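Local coordinates for conserved protein (Methanothermobacter thermautotrophicus, PDB 1I36), which is of unknown function but binds NADP in a Rossmann-type domain and resembles 3-hydroxyacid dehydrogenases, which suggests an oxidoreductase, at residues A[16-19]-A[20-23]; A[32-35]-A[36-39]; A[49-52]-A[53-57]; A[95-98]-A[99-102]; A[161-164]-A[165-169]. The protein carries 1 engineered substitution. One frame throughout, in Å; residues are numbered along the deposited sequence.

Contact 1: A[16-19]-A[20-23]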
loop_
_atom_site.group_PDB
_atom_site.type_symbol
_atom_site.label_atom_id
_atom_site.label_comp_id
_atom_site.label_asym_id
_atom_site.label_seq_id
_atom_site.Cartn_x
_atom_site.Cartn_y
_atom_site.Cartn_z
ATOM N N ALA A 16 11.833 -26.595 -19.234
ATOM C CA ALA A 16 12.481 -27.596 -20.073
ATOM C C ALA A 16 12.128 -27.410 -21.554
ATOM O O ALA A 16 12.993 -27.497 -22.418
ATOM C CB ALA A 16 12.116 -28.992 -19.617
ATOM N N SER A 17 10.863 -27.112 -21.826
ATOM C CA SER A 17 10.374 -26.907 -23.175
ATOM C C SER A 17 11.112 -25.732 -23.861
ATOM O O SER A 17 11.516 -25.836 -25.039
ATOM C CB SER A 17 8.863 -26.656 -23.103
ATOM O OG SER A 17 8.297 -26.509 -24.375
ATOM N N ARG A 18 11.330 -24.651 -23.115
ATOM C CA ARG A 18 12.028 -23.467 -23.636
ATOM C C ARG A 18 13.494 -23.789 -23.912
ATOM O O ARG A 18 14.036 -23.468 -24.985
ATOM C CB ARG A 18 11.924 -22.301 -22.648
ATOM C CG ARG A 18 12.721 -21.040 -23.013
ATOM C CD ARG A 18 12.364 -20.517 -24.415
ATOM N NE ARG A 18 10.958 -20.141 -24.528
ATOM C CZ ARG A 18 10.448 -19.011 -24.036
ATOM N NH1 ARG A 18 11.230 -18.156 -23.380
ATOM N NH2 ARG A 18 9.180 -18.686 -24.282
ATOM N N LEU A 19 14.139 -24.421 -22.942
ATOM C CA LEU A 19 15.547 -24.801 -23.069
ATOM C C LEU A 19 15.776 -25.757 -24.252
ATOM O O LEU A 19 16.747 -25.629 -25.001
ATOM C CB LEU A 19 16.029 -25.467 -21.764
ATOM C CG LEU A 19 16.024 -24.612 -20.486
ATOM C CD1 LEU A 19 16.338 -25.474 -19.286
ATOM C CD2 LEU A 19 17.072 -23.493 -20.598
ATOM N N ARG A 20 14.903 -26.745 -24.386
ATOM C CA ARG A 20 15.017 -27.717 -25.466
ATOM C C ARG A 20 14.916 -27.055 -26.854
ATOM O O ARG A 20 15.696 -27.366 -27.746
ATOM C CB ARG A 20 13.949 -28.795 -25.307
ATOM C CG ARG A 20 14.204 -30.009 -26.167
ATOM C CD ARG A 20 13.231 -31.141 -25.869
ATOM N NE ARG A 20 13.615 -32.347 -26.594
ATOM C CZ ARG A 20 13.349 -32.569 -27.876
ATOM N NH1 ARG A 20 12.675 -31.675 -28.592
ATOM N NH2 ARG A 20 13.837 -33.647 -28.465
ATOM N N SER A 21 13.994 -26.114 -27.003
ATOM C CA SER A 21 13.800 -25.399 -28.264
ATOM C C SER A 21 15.038 -24.569 -28.607
ATOM O O SER A 21 15.247 -24.210 -29.764
ATOM C CB SER A 21 12.569 -24.493 -28.176
ATOM O OG SER A 21 12.777 -23.410 -27.271
ATOM N N ARG A 22 15.882 -24.295 -27.611
ATOM C CA ARG A 22 17.090 -23.512 -27.860
ATOM C C ARG A 22 18.331 -24.379 -27.950
ATOM O O ARG A 22 19.455 -23.871 -27.890
ATOM C CB ARG A 22 17.271 -22.403 -26.829
ATOM C CG ARG A 22 16.085 -21.451 -26.717
ATOM C CD ARG A 22 15.745 -20.802 -28.048
ATOM N NE ARG A 22 14.568 -19.967 -27.908
ATOM C CZ ARG A 22 14.592 -18.688 -27.556
ATOM N NH1 ARG A 22 15.750 -18.080 -27.308
ATOM N NH2 ARG A 22 13.453 -18.012 -27.451
ATOM N N GLY A 23 18.124 -25.692 -28.087
ATOM C CA GLY A 23 19.234 -26.625 -28.253
ATOM C C GLY A 23 19.864 -27.279 -27.042
ATOM O O GLY A 23 20.899 -27.943 -27.150
#
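R18 and R22 run side by side in the same direction, their guanidinium planes 17° apart and offset: NH2 of R22 sits over one face of the R18 group, and CD of R18 over one face of the R22 group. The approach is loose, 4.1 Å from R18 CD to R22 NH2, and the two like charges would be expected to repel mildly. The carboxylate of D122, salt-bridged to R18 NH1, probably offsets part of the charge; NH1 also bonds to the carbonyl of G142. The R18 chain is bent at chi2 and chi3.

The helix is ending here. R20 N still makes a regular bond to A16 O at 2.8 Å, and S21 N one to S17 O. S21 then folds its hydroxyl back on the preceding turn: with chi1 at 68°, OG donates to R18 O at 2.6 Å, from 27° outside the carbonyl plane. R22 N leans on L19 O at 3.1 Å, and G23, at positive phi, is the C-prime residue of a Schellman motif: its N bonds to R20 O, and the amide of the next residue returns to L19 O.

The helix, 10-21, is the first of the Rossmann domain and links strands 2-6 and 25-28. A16 and L19 pack on F5 of strand 2-6, L19 also on V3, while R18 reaches A121 and L143 in loops.

Contact 2: A[32-35]-A[36-39]. With NAP (NADP nicotinamide-adenine-dinucleotide phosphate), chain C.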
loop_
_atom_site.group_PDB
_atom_site.type_symbol
_atom_site.label_atom_id
_atom_site.label_comp_id
_atom_site.label_asym_id
_atom_site.label_seq_id
_atom_site.Cartn_x
_atom_site.Cartn_y
_atom_site.Cartn_z
ATOM N N GLY A 32 9.184 -43.967 -10.431
ATOM C CA GLY A 32 8.380 -43.568 -9.285
ATOM C C GLY A 32 7.438 -42.400 -9.546
ATOM O O GLY A 32 6.647 -42.028 -8.669
ATOM N N ARG A 33 7.520 -41.810 -10.736
ATOM C CA ARG A 33 6.665 -40.680 -11.079
ATOM C C ARG A 33 5.317 -41.125 -11.643
ATOM O O ARG A 33 5.194 -42.189 -12.253
ATOM C CB ARG A 33 7.374 -39.742 -12.062
ATOM C CG ARG A 33 8.768 -39.296 -11.593
ATOM C CD ARG A 33 8.736 -38.134 -10.566
ATOM N NE ARG A 33 8.010 -38.446 -9.334
ATOM C CZ ARG A 33 8.525 -39.064 -8.268
ATOM N NH1 ARG A 33 9.794 -39.459 -8.253
ATOM N NH2 ARG A 33 7.765 -39.272 -7.199
ATOM N N SER A 34 4.315 -40.279 -11.433
ATOM C CA SER A 34 2.950 -40.506 -11.882
ATOM C C SER A 34 2.783 -40.390 -13.404
ATOM O O SER A 34 3.629 -39.808 -14.101
ATOM C CB SER A 34 2.038 -39.463 -11.249
ATOM O OG SER A 34 2.101 -38.263 -11.999
ATOM N N PRO A 35 1.660 -40.920 -13.927
ATOM C CA PRO A 35 1.329 -40.889 -15.352
ATOM C C PRO A 35 1.360 -39.468 -15.918
ATOM O O PRO A 35 1.943 -39.246 -16.973
ATOM C CB PRO A 35 -0.089 -41.467 -15.370
ATOM C CG PRO A 35 -0.002 -42.523 -14.323
ATOM C CD PRO A 35 0.733 -41.816 -13.201
ATOM N N SER A 36 0.755 -38.510 -15.209
ATOM C CA SER A 36 0.731 -37.117 -15.669
ATOM C C SER A 36 2.148 -36.542 -15.828
ATOM O O SER A 36 2.416 -35.778 -16.760
ATOM C CB SER A 36 -0.138 -36.224 -14.756
ATOM O OG SER A 36 0.409 -36.047 -13.454
ATOM N N THR A 37 3.058 -36.966 -14.957
ATOM C CA THR A 37 4.448 -36.513 -15.019
ATOM C C THR A 37 5.179 -37.172 -16.192
ATOM O O THR A 37 5.933 -36.505 -16.913
ATOM C CB THR A 37 5.185 -36.791 -13.688
ATOM O OG1 THR A 37 4.672 -35.914 -12.672
ATOM C CG2 THR A 37 6.698 -36.583 -13.827
ATOM N N ILE A 38 4.942 -38.472 -16.387
ATOM C CA ILE A 38 5.560 -39.224 -17.481
ATOM C C ILE A 38 5.049 -38.637 -18.795
ATOM O O ILE A 38 5.801 -38.482 -19.758
ATOM C CB ILE A 38 5.226 -40.758 -17.396
ATOM C CG1 ILE A 38 5.855 -41.363 -16.136
ATOM C CG2 ILE A 38 5.771 -41.495 -18.611
ATOM C CD1 ILE A 38 5.427 -42.799 -15.837
ATOM N N GLU A 39 3.789 -38.225 -18.792
ATOM C CA GLU A 39 3.169 -37.645 -19.977
ATOM C C GLU A 39 3.761 -36.267 -20.310
ATOM O O GLU A 39 4.042 -35.985 -21.474
ATOM C CB GLU A 39 1.652 -37.579 -19.795
ATOM C CG GLU A 39 0.865 -37.180 -21.035
ATOM C CD GLU A 39 1.163 -38.061 -22.260
ATOM O OE1 GLU A 39 1.479 -39.271 -22.094
ATOM O OE2 GLU A 39 1.079 -37.527 -23.395
HETATM P PA NAP C . 3.497 -29.957 -10.011
HETATM O O1A NAP C . 3.153 -29.964 -8.600
HETATM O O2A NAP C . 3.138 -29.151 -11.159
HETATM O O5B NAP C . 4.982 -30.679 -10.260
HETATM C C5B NAP C . 5.963 -31.260 -9.216
HETATM C C4B NAP C . 6.206 -32.536 -9.874
HETATM O O4B NAP C . 7.304 -33.055 -8.802
HETATM C C3B NAP C . 5.669 -33.633 -9.671
HETATM O O3B NAP C . 5.625 -33.631 -11.036
HETATM C C2B NAP C . 5.902 -34.995 -9.147
HETATM O O2B NAP C . 5.925 -36.154 -9.638
HETATM C C1B NAP C . 7.143 -34.516 -8.685
HETATM N N9A NAP C . 7.457 -35.011 -7.330
HETATM C C8A NAP C . 6.809 -35.133 -6.096
HETATM N N7A NAP C . 7.567 -35.736 -5.207
HETATM C C5A NAP C . 8.754 -36.021 -5.853
HETATM C C6A NAP C . 9.967 -36.663 -5.439
HETATM N N6A NAP C . 10.128 -37.139 -4.203
HETATM N N1A NAP C . 10.991 -36.787 -6.368
HETATM C C2A NAP C . 10.842 -36.314 -7.638
HETATM N N3A NAP C . 9.730 -35.706 -8.099
HETATM C C4A NAP C . 8.715 -35.584 -7.142
HETATM O O3 NAP C . 4.245 -28.596 -9.400
HETATM P PN NAP C . 4.818 -27.146 -10.076
HETATM O O1N NAP C . 3.650 -26.226 -10.289
HETATM O O2N NAP C . 5.581 -27.608 -11.241
HETATM O O5D NAP C . 5.855 -26.423 -9.123
HETATM C C5D NAP C . 7.113 -27.045 -8.759
HETATM C C4D NAP C . 7.748 -26.218 -7.656
HETATM O O4D NAP C . 7.945 -24.801 -7.943
HETATM C C3D NAP C . 6.963 -26.218 -6.320
HETATM O O3D NAP C . 7.782 -26.296 -5.110
HETATM C C2D NAP C . 6.161 -24.961 -6.330
HETATM O O2D NAP C . 5.819 -24.505 -5.053
HETATM C C1D NAP C . 7.082 -24.007 -7.123
HETATM N N1N NAP C . 6.374 -22.922 -7.821
HETATM C C2N NAP C . 5.410 -23.218 -8.794
HETATM C C3N NAP C . 4.789 -22.087 -9.423
HETATM C C7N NAP C . 3.775 -22.249 -10.453
HETATM O O7N NAP C . 3.253 -21.257 -10.995
HETATM N N7N NAP C . 3.364 -23.475 -10.865
HETATM C C4N NAP C . 5.175 -20.783 -9.043
HETATM C C5N NAP C . 6.108 -20.523 -8.098
HETATM C C6N NAP C . 6.710 -21.593 -7.489
HETATM P P2B NAP C . 4.470 -36.942 -9.474
HETATM O O1X NAP C . 3.456 -36.337 -10.403
HETATM O O2X NAP C . 4.883 -38.266 -9.850
HETATM O O3X NAP C . 4.052 -36.731 -8.103
#
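Hydrogen bonds to the 2'-phosphate of NADP dominate here; R33 and S34 supply them from the loop and T37 from the first turn of the helix. S34 N points at O2X of the cofactor, 2.6 Å away and nearly straight at 168°, and R33 NE reaches the same O2X at 3.2 Å, with a weak second bond to the ester oxygen O2B. S34 OG donates to O1X at 2.8 Å. T37 OG1 lies 2.6 Å from that O1X and 3.0 Å from the ribose O3B, and its single proton could go to either.

Face contact comes next. The R33 chain, bent at chi2 (-81°) and chi3, places its guanidinium with adenine N3A over one face, offset toward the rim, while the phosphorus P2B is at the edge, in plane. One side chain thus meets base and phosphate together.

S34 is the N-cap of the helix, its OG taking a weak capping bond from T37 N. Separately, S36 OG donates to S34 OG at 3.1 Å, and I38 N makes an ordinary helix bond to S34 O. The helix amino end faces the phosphate and probably helps to offset its charge.

The one carbon-to-carbon contact of note is T37 CG2 on R33 CB at 3.7 Å; I38 CD1 lies against the R33 carbonyl oxygen.

The turn follows strand 25-28 and opens helix 35-44, whose T37 and I38 pack on L30, T37 also touching F8 of the loop after strand 2-6.

Contact 3: A[49-52]-A[53-57]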
loop_
_atom_site.group_PDB
_atom_site.type_symbol
_atom_site.label_atom_id
_atom_site.label_comp_id
_atom_site.label_asym_id
_atom_site.label_seq_id
_atom_site.Cartn_x
_atom_site.Cartn_y
_atom_site.Cartn_z
ATOM N N THR A 49 16.340 -40.920 -17.996
ATOM C CA THR A 49 17.564 -41.521 -17.507
ATOM C C THR A 49 17.488 -41.888 -16.032
ATOM O O THR A 49 16.430 -41.799 -15.428
ATOM C CB THR A 49 18.712 -40.548 -17.753
ATOM O OG1 THR A 49 19.963 -41.189 -17.460
ATOM C CG2 THR A 49 18.552 -39.299 -16.869
ATOM N N SER A 50 18.607 -42.309 -15.445
ATOM C CA SER A 50 18.596 -42.688 -14.034
ATOM C C SER A 50 18.664 -41.443 -13.150
ATOM O O SER A 50 19.062 -40.366 -13.603
ATOM C CB SER A 50 19.766 -43.618 -13.705
ATOM O OG SER A 50 21.008 -42.922 -13.682
ATOM N N GLU A 51 18.299 -41.616 -11.886
ATOM C CA GLU A 51 18.302 -40.551 -10.896
ATOM C C GLU A 51 19.712 -39.990 -10.776
ATOM O O GLU A 51 19.904 -38.777 -10.805
ATOM C CB GLU A 51 17.815 -41.112 -9.560
ATOM C CG GLU A 51 17.651 -40.129 -8.409
ATOM C CD GLU A 51 17.422 -40.850 -7.067
ATOM O OE1 GLU A 51 16.876 -41.976 -7.094
ATOM O OE2 GLU A 51 17.796 -40.310 -6.001
ATOM N N GLU A 52 20.702 -40.874 -10.693
ATOM C CA GLU A 52 22.099 -40.459 -10.586
ATOM C C GLU A 52 22.654 -39.765 -11.826
ATOM O O GLU A 52 23.529 -38.903 -11.716
ATOM C CB GLU A 52 22.984 -41.621 -10.141
ATOM C CG GLU A 52 22.951 -41.784 -8.611
ATOM C CD GLU A 52 23.744 -42.976 -8.091
ATOM O OE1 GLU A 52 24.939 -43.135 -8.469
ATOM O OE2 GLU A 52 23.164 -43.733 -7.276
ATOM N N ASP A 53 22.112 -40.095 -12.993
ATOM C CA ASP A 53 22.561 -39.444 -14.213
ATOM C C ASP A 53 22.074 -37.979 -14.195
ATOM O O ASP A 53 22.793 -37.081 -14.620
ATOM C CB ASP A 53 22.045 -40.182 -15.452
ATOM C CG ASP A 53 22.649 -39.653 -16.745
ATOM O OD1 ASP A 53 23.784 -39.143 -16.716
ATOM O OD2 ASP A 53 21.979 -39.722 -17.792
ATOM N N VAL A 54 20.881 -37.754 -13.640
ATOM C CA VAL A 54 20.309 -36.411 -13.540
ATOM C C VAL A 54 21.246 -35.568 -12.703
ATOM O O VAL A 54 21.682 -34.510 -13.145
ATOM C CB VAL A 54 18.914 -36.454 -12.863
ATOM C CG1 VAL A 54 18.396 -35.022 -12.583
ATOM C CG2 VAL A 54 17.956 -37.171 -13.763
ATOM N N TYR A 55 21.649 -36.111 -11.548
ATOM C CA TYR A 55 22.539 -35.424 -10.612
ATOM C C TYR A 55 23.880 -35.081 -11.189
ATOM O O TYR A 55 24.585 -34.270 -10.609
ATOM C CB TYR A 55 22.780 -36.251 -9.326
ATOM C CG TYR A 55 21.517 -36.645 -8.587
ATOM C CD1 TYR A 55 20.345 -35.880 -8.698
ATOM C CD2 TYR A 55 21.493 -37.770 -7.752
ATOM C CE1 TYR A 55 19.179 -36.232 -7.987
ATOM C CE2 TYR A 55 20.335 -38.127 -7.038
ATOM C CZ TYR A 55 19.190 -37.352 -7.162
ATOM O OH TYR A 55 18.064 -37.699 -6.446
ATOM N N SER A 56 24.276 -35.761 -12.261
ATOM C CA SER A 56 25.575 -35.503 -12.889
ATOM C C SER A 56 25.591 -34.307 -13.830
ATOM O O SER A 56 26.665 -33.872 -14.257
ATOM C CB SER A 56 26.095 -36.738 -13.647
ATOM O OG SER A 56 25.396 -36.903 -14.870
ATOM N N CYS A 57 24.421 -33.798 -14.204
ATOM C CA CYS A 57 24.368 -32.641 -15.089
ATOM C C CYS A 57 24.991 -31.411 -14.437
ATOM O O CYS A 57 24.926 -31.257 -13.213
ATOM C CB CYS A 57 22.934 -32.334 -15.471
ATOM S SG CYS A 57 22.146 -33.631 -16.358
#
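S50 O draws two backbone amides, V54 N at 3.2 Å and, weakly, D53 N, while the serine's own OG takes a second bond from D53 N at 3.1 Å. S50 is therefore the N-cap of helix 51-55, its hydroxyl brought over the first turn by a chi1 of 73°.

A second polar link ties the residue before the cap to the helix. T49 OG1 donates to D53 OD2 at 2.5 Å, using the anti lone pair of that oxygen, and the two side chains cross at about a right angle. Outside the two segments, the other carboxylate oxygen, D53 OD1, is salt-bridged to R2 NH2, so the aspartate joins this turn to the start of strand 2-6. T49 CG2 rests on V54 CG2 at 3.8 Å.

On another side of the helix E51 and Y55 pair. The glutamate, extended with CG anti to its backbone N (chi1 -176°), brings OE2 to 2.7 Å from Y55 OH, which donates to it on the anti side, 19° out of the carboxylate plane. Carboxylate and ring stand nearly perpendicular, and the backbone oxygen of E51 lies 3.4 Å above the Y55 ring, over its centre. A phenylalanine in place of Y55 would keep the ring but lose the hydroxyl, and would probably leave E51 OE2 without this donor and its carboxylate freer to turn. Y55 also packs on R75 and A76 of helix 69-77 and on I6.

This is a serine-capped helix start, in a short helix that connects strands 47-48 and 59-62 of the Rossmann-type domain.

Contact 4: A[95-98]-A[99-102]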
loop_
_atom_site.group_PDB
_atom_site.type_symbol
_atom_site.label_atom_id
_atom_site.label_comp_id
_atom_site.label_asym_id
_atom_site.label_seq_id
_atom_site.Cartn_x
_atom_site.Cartn_y
_atom_site.Cartn_z
ATOM N N VAL A 95 15.350 -22.999 2.593
ATOM C CA VAL A 95 16.274 -22.895 1.465
ATOM C C VAL A 95 17.736 -22.996 1.986
ATOM O O VAL A 95 18.564 -23.738 1.428
ATOM C CB VAL A 95 16.096 -21.509 0.724
ATOM C CG1 VAL A 95 17.093 -21.369 -0.422
ATOM C CG2 VAL A 95 14.665 -21.415 0.113
ATOM N N ARG A 96 18.024 -22.291 3.072
ATOM C CA ARG A 96 19.370 -22.291 3.655
ATOM C C ARG A 96 19.739 -23.721 4.096
ATOM O O ARG A 96 20.878 -24.146 3.934
ATOM C CB ARG A 96 19.466 -21.316 4.839
ATOM C CG ARG A 96 19.288 -19.821 4.459
ATOM C CD ARG A 96 19.527 -18.858 5.654
ATOM N NE ARG A 96 19.082 -17.516 5.281
ATOM C CZ ARG A 96 17.897 -16.998 5.600
ATOM N NH1 ARG A 96 17.048 -17.685 6.343
ATOM N NH2 ARG A 96 17.487 -15.875 5.024
ATOM N N MET A 97 18.771 -24.469 4.629
ATOM C CA MET A 97 19.008 -25.853 5.050
ATOM C C MET A 97 19.182 -26.745 3.834
ATOM O O MET A 97 20.025 -27.652 3.832
ATOM C CB MET A 97 17.864 -26.336 5.962
ATOM C CG MET A 97 17.855 -25.569 7.282
ATOM S SD MET A 97 19.478 -25.637 8.199
ATOM C CE MET A 97 20.136 -24.182 7.807
ATOM N N ALA A 98 18.385 -26.521 2.792
ATOM C CA ALA A 98 18.540 -27.305 1.569
ATOM C C ALA A 98 19.941 -27.051 1.001
ATOM O O ALA A 98 20.593 -27.972 0.505
ATOM C CB ALA A 98 17.474 -26.943 0.542
ATOM N N SER A 99 20.408 -25.812 1.094
ATOM C CA SER A 99 21.765 -25.466 0.664
ATOM C C SER A 99 22.821 -26.305 1.417
ATOM O O SER A 99 23.779 -26.792 0.813
ATOM C CB SER A 99 22.069 -24.001 0.961
ATOM O OG SER A 99 23.267 -23.648 0.289
ATOM N N SER A 100 22.657 -26.458 2.725
ATOM C CA SER A 100 23.626 -27.235 3.501
ATOM C C SER A 100 23.684 -28.707 3.097
ATOM O O SER A 100 24.688 -29.380 3.344
ATOM C CB SER A 100 23.373 -27.081 4.996
ATOM O OG SER A 100 22.170 -27.734 5.369
ATOM N N LEU A 101 22.626 -29.199 2.452
ATOM C CA LEU A 101 22.526 -30.590 1.971
ATOM C C LEU A 101 23.274 -30.840 0.655
ATOM O O LEU A 101 23.549 -31.984 0.290
ATOM C CB LEU A 101 21.042 -30.972 1.816
ATOM C CG LEU A 101 20.376 -31.090 3.191
ATOM C CD1 LEU A 101 18.842 -31.353 3.034
ATOM C CD2 LEU A 101 21.040 -32.238 3.984
ATOM N N ILE A 102 23.534 -29.790 -0.105
ATOM C CA ILE A 102 24.292 -29.924 -1.371
ATOM C C ILE A 102 25.771 -29.724 -0.909
ATOM O O ILE A 102 26.331 -28.640 -0.968
ATOM C CB ILE A 102 23.853 -28.826 -2.391
ATOM C CG1 ILE A 102 22.333 -28.962 -2.664
ATOM C CG2 ILE A 102 24.715 -28.893 -3.698
ATOM C CD1 ILE A 102 21.842 -30.386 -3.009
#
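S100 turns its hydroxyl back to M97 O, 2.6 Å from OG, on the solvent side of the helix, where M97 and S100 are both exposed. A chi1 of 70° swings OG toward the preceding turn, and it arrives 19° from the carbonyl plane. S100 N also bonds to R96 O, but the side chains barely meet: M97 SD is 4.4 Å from S100 OG. L101 N adds a weak bond to M97 O.

The side turned to the core, with V95 and A98 buried, is tighter. S99 N bonds to V95 O at 2.8 Å with a fairly straight N-H, and S99 CB lies 3.2 Å from R96 O. At the end of the helix the bonding shifts to i to i+3: L101 N meets A98 O at 3.1 Å, from well above the carbonyl plane, and I102 N turns back to S99 O. L101 CB lies 3.3 Å from A98 O.

The helix, 92-101, bridges strands 83-86 and 106-112. V95, S99 and I102 rest on F107 of the latter strand, A98 fits against L70 and A73 of helix 69-77, and L101 lies on A73 and R74. R96, salt-bridged to E93, also packs on L183 of the second subunit.

Contact 5: A[161-164]-A[165-169]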
loop_
_atom_site.group_PDB
_atom_site.type_symbol
_atom_site.label_atom_id
_atom_site.label_comp_id
_atom_site.label_asym_id
_atom_site.label_seq_id
_atom_site.Cartn_x
_atom_site.Cartn_y
_atom_site.Cartn_z
ATOM N N LEU A 161 8.755 -11.202 0.608
ATOM C CA LEU A 161 8.557 -9.820 1.058
ATOM C C LEU A 161 7.678 -9.030 0.102
ATOM O O LEU A 161 6.802 -8.267 0.545
ATOM C CB LEU A 161 9.898 -9.133 1.286
ATOM C CG LEU A 161 10.579 -9.707 2.535
ATOM C CD1 LEU A 161 12.027 -9.263 2.618
ATOM C CD2 LEU A 161 9.816 -9.271 3.783
ATOM N N ARG A 162 7.869 -9.232 -1.198
ATOM C CA ARG A 162 7.048 -8.561 -2.202
ATOM C C ARG A 162 5.612 -9.036 -2.060
ATOM O O ARG A 162 4.663 -8.243 -2.163
ATOM C CB ARG A 162 7.532 -8.850 -3.628
ATOM C CG ARG A 162 6.662 -8.136 -4.687
ATOM C CD ARG A 162 7.180 -8.207 -6.114
ATOM N NE ARG A 162 6.553 -9.295 -6.863
ATOM C CZ ARG A 162 6.663 -9.472 -8.181
ATOM N NH1 ARG A 162 7.366 -8.624 -8.930
ATOM N NH2 ARG A 162 6.144 -10.564 -8.739
ATOM N N SER A 163 5.458 -10.337 -1.848
ATOM C CA SER A 163 4.155 -10.966 -1.690
ATOM C C SER A 163 3.449 -10.435 -0.448
ATOM O O SER A 163 2.253 -10.099 -0.476
ATOM C CB SER A 163 4.330 -12.495 -1.604
ATOM O OG SER A 163 3.084 -13.127 -1.356
ATOM N N SER A 164 4.205 -10.312 0.629
ATOM C CA SER A 164 3.687 -9.809 1.889
ATOM C C SER A 164 3.137 -8.387 1.723
ATOM O O SER A 164 2.045 -8.063 2.204
ATOM C CB SER A 164 4.803 -9.791 2.922
ATOM O OG SER A 164 4.291 -9.379 4.171
ATOM N N TYR A 165 3.884 -7.554 1.013
ATOM C CA TYR A 165 3.472 -6.161 0.796
ATOM C C TYR A 165 2.230 -6.067 -0.093
ATOM O O TYR A 165 1.203 -5.484 0.309
ATOM C CB TYR A 165 4.622 -5.345 0.186
ATOM C CG TYR A 165 4.255 -3.896 -0.066
ATOM C CD1 TYR A 165 3.797 -3.485 -1.308
ATOM C CD2 TYR A 165 4.356 -2.947 0.949
ATOM C CE1 TYR A 165 3.447 -2.154 -1.547
ATOM C CE2 TYR A 165 4.006 -1.601 0.726
ATOM C CZ TYR A 165 3.556 -1.219 -0.518
ATOM O OH TYR A 165 3.192 0.090 -0.766
ATOM N N THR A 166 2.279 -6.696 -1.263
ATOM C CA THR A 166 1.148 -6.633 -2.188
ATOM C C THR A 166 -0.147 -7.227 -1.636
ATOM O O THR A 166 -1.242 -6.697 -1.908
ATOM C CB THR A 166 1.487 -7.200 -3.593
ATOM O OG1 THR A 166 1.758 -8.593 -3.496
ATOM C CG2 THR A 166 2.714 -6.483 -4.174
ATOM N N LYS A 167 -0.048 -8.269 -0.811
ATOM C CA LYS A 167 -1.256 -8.842 -0.208
ATOM C C LYS A 167 -1.773 -7.931 0.918
ATOM O O LYS A 167 -2.986 -7.829 1.133
ATOM C CB LYS A 167 -1.011 -10.241 0.324
ATOM C CG LYS A 167 -0.853 -11.303 -0.756
ATOM C CD LYS A 167 -0.358 -12.606 -0.105
ATOM C CE LYS A 167 -0.388 -13.775 -1.094
ATOM N NZ LYS A 167 0.194 -13.459 -2.417
ATOM N N GLY A 168 -0.858 -7.296 1.646
ATOM C CA GLY A 168 -1.249 -6.387 2.712
ATOM C C GLY A 168 -2.023 -5.181 2.155
ATOM O O GLY A 168 -3.007 -4.777 2.746
ATOM N N VAL A 169 -1.545 -4.604 1.052
ATOM C CA VAL A 169 -2.188 -3.462 0.384
ATOM C C VAL A 169 -3.598 -3.849 -0.091
ATOM O O VAL A 169 -4.537 -3.037 -0.011
ATOM C CB VAL A 169 -1.331 -2.984 -0.820
ATOM C CG1 VAL A 169 -2.102 -1.979 -1.690
ATOM C CG2 VAL A 169 -0.034 -2.360 -0.305
#
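Torsions at both ends bring S163 and K167 together: S163 OG is anti to its backbone N (chi1 176°), while K167 starts with CG beside its backbone N (chi1 -72°), runs extended through chi3 and bends at chi4 (47°) to turn its amino end back along the helix. NZ donates to S163 OG at 3.1 Å, with CE at 3.5 Å from the same oxygen, while CG and CD run beside the carbonyl of S163. That carbonyl also accepts K167 N at 3.0 Å, so the pair is tied by backbone and side chain alike. K167 NZ has a long, weak ion pair with E222 as well. With K167 replaced by an alanine, S163 OG would probably lose this donor and E222 its weak partner, and a gap would be likely to open beside the S163 carbonyl.

At the residue before, R162 O is gripped twice, by T166 N at 3.0 Å, almost straight, and by T166 OG1 at 3.2 Å; the two donors come from opposite faces of the carbonyl plane. T166 CG2 lies 3.3 Å from R162 O. R162 itself sends NH2 to the carbonyl of M113.

S164 O takes G168 N at 3.1 Å, where a side chain on G168 would come tight against that oxygen. Y165 and V169 meet their counterparts V169 and Y165 of the second subunit, while V169 CG2 also lies over one face of the Y165 ring in its own chain.

This is regular alpha-helical i to i+4 bonding within the long helix 154-182, which carries the chain from the Rossmann-type domain into the helical, 6PGD-like C-terminal part and lines the dimer contact.

The five contacts follow one another along the chain, each within a helix or at one of its ends. Contacts 1, 2 and 3 occupy the first half of the Rossmann-type domain, on helices 10-21, 35-44 and 51-55, with centres about 17 to 20 Å apart; contact 4, on helix 92-101, packs beside the same sheet, its centre about 19 Å from that of contact 3. Contact 5, on helix 154-182, stands apart, its centre about 38 Å from that of contact 3, though its nearest atoms are about 9 Å from those of contact 4. Among these five, NADP is bound at contact 2, and contacts 4 and 5 meet the second subunit.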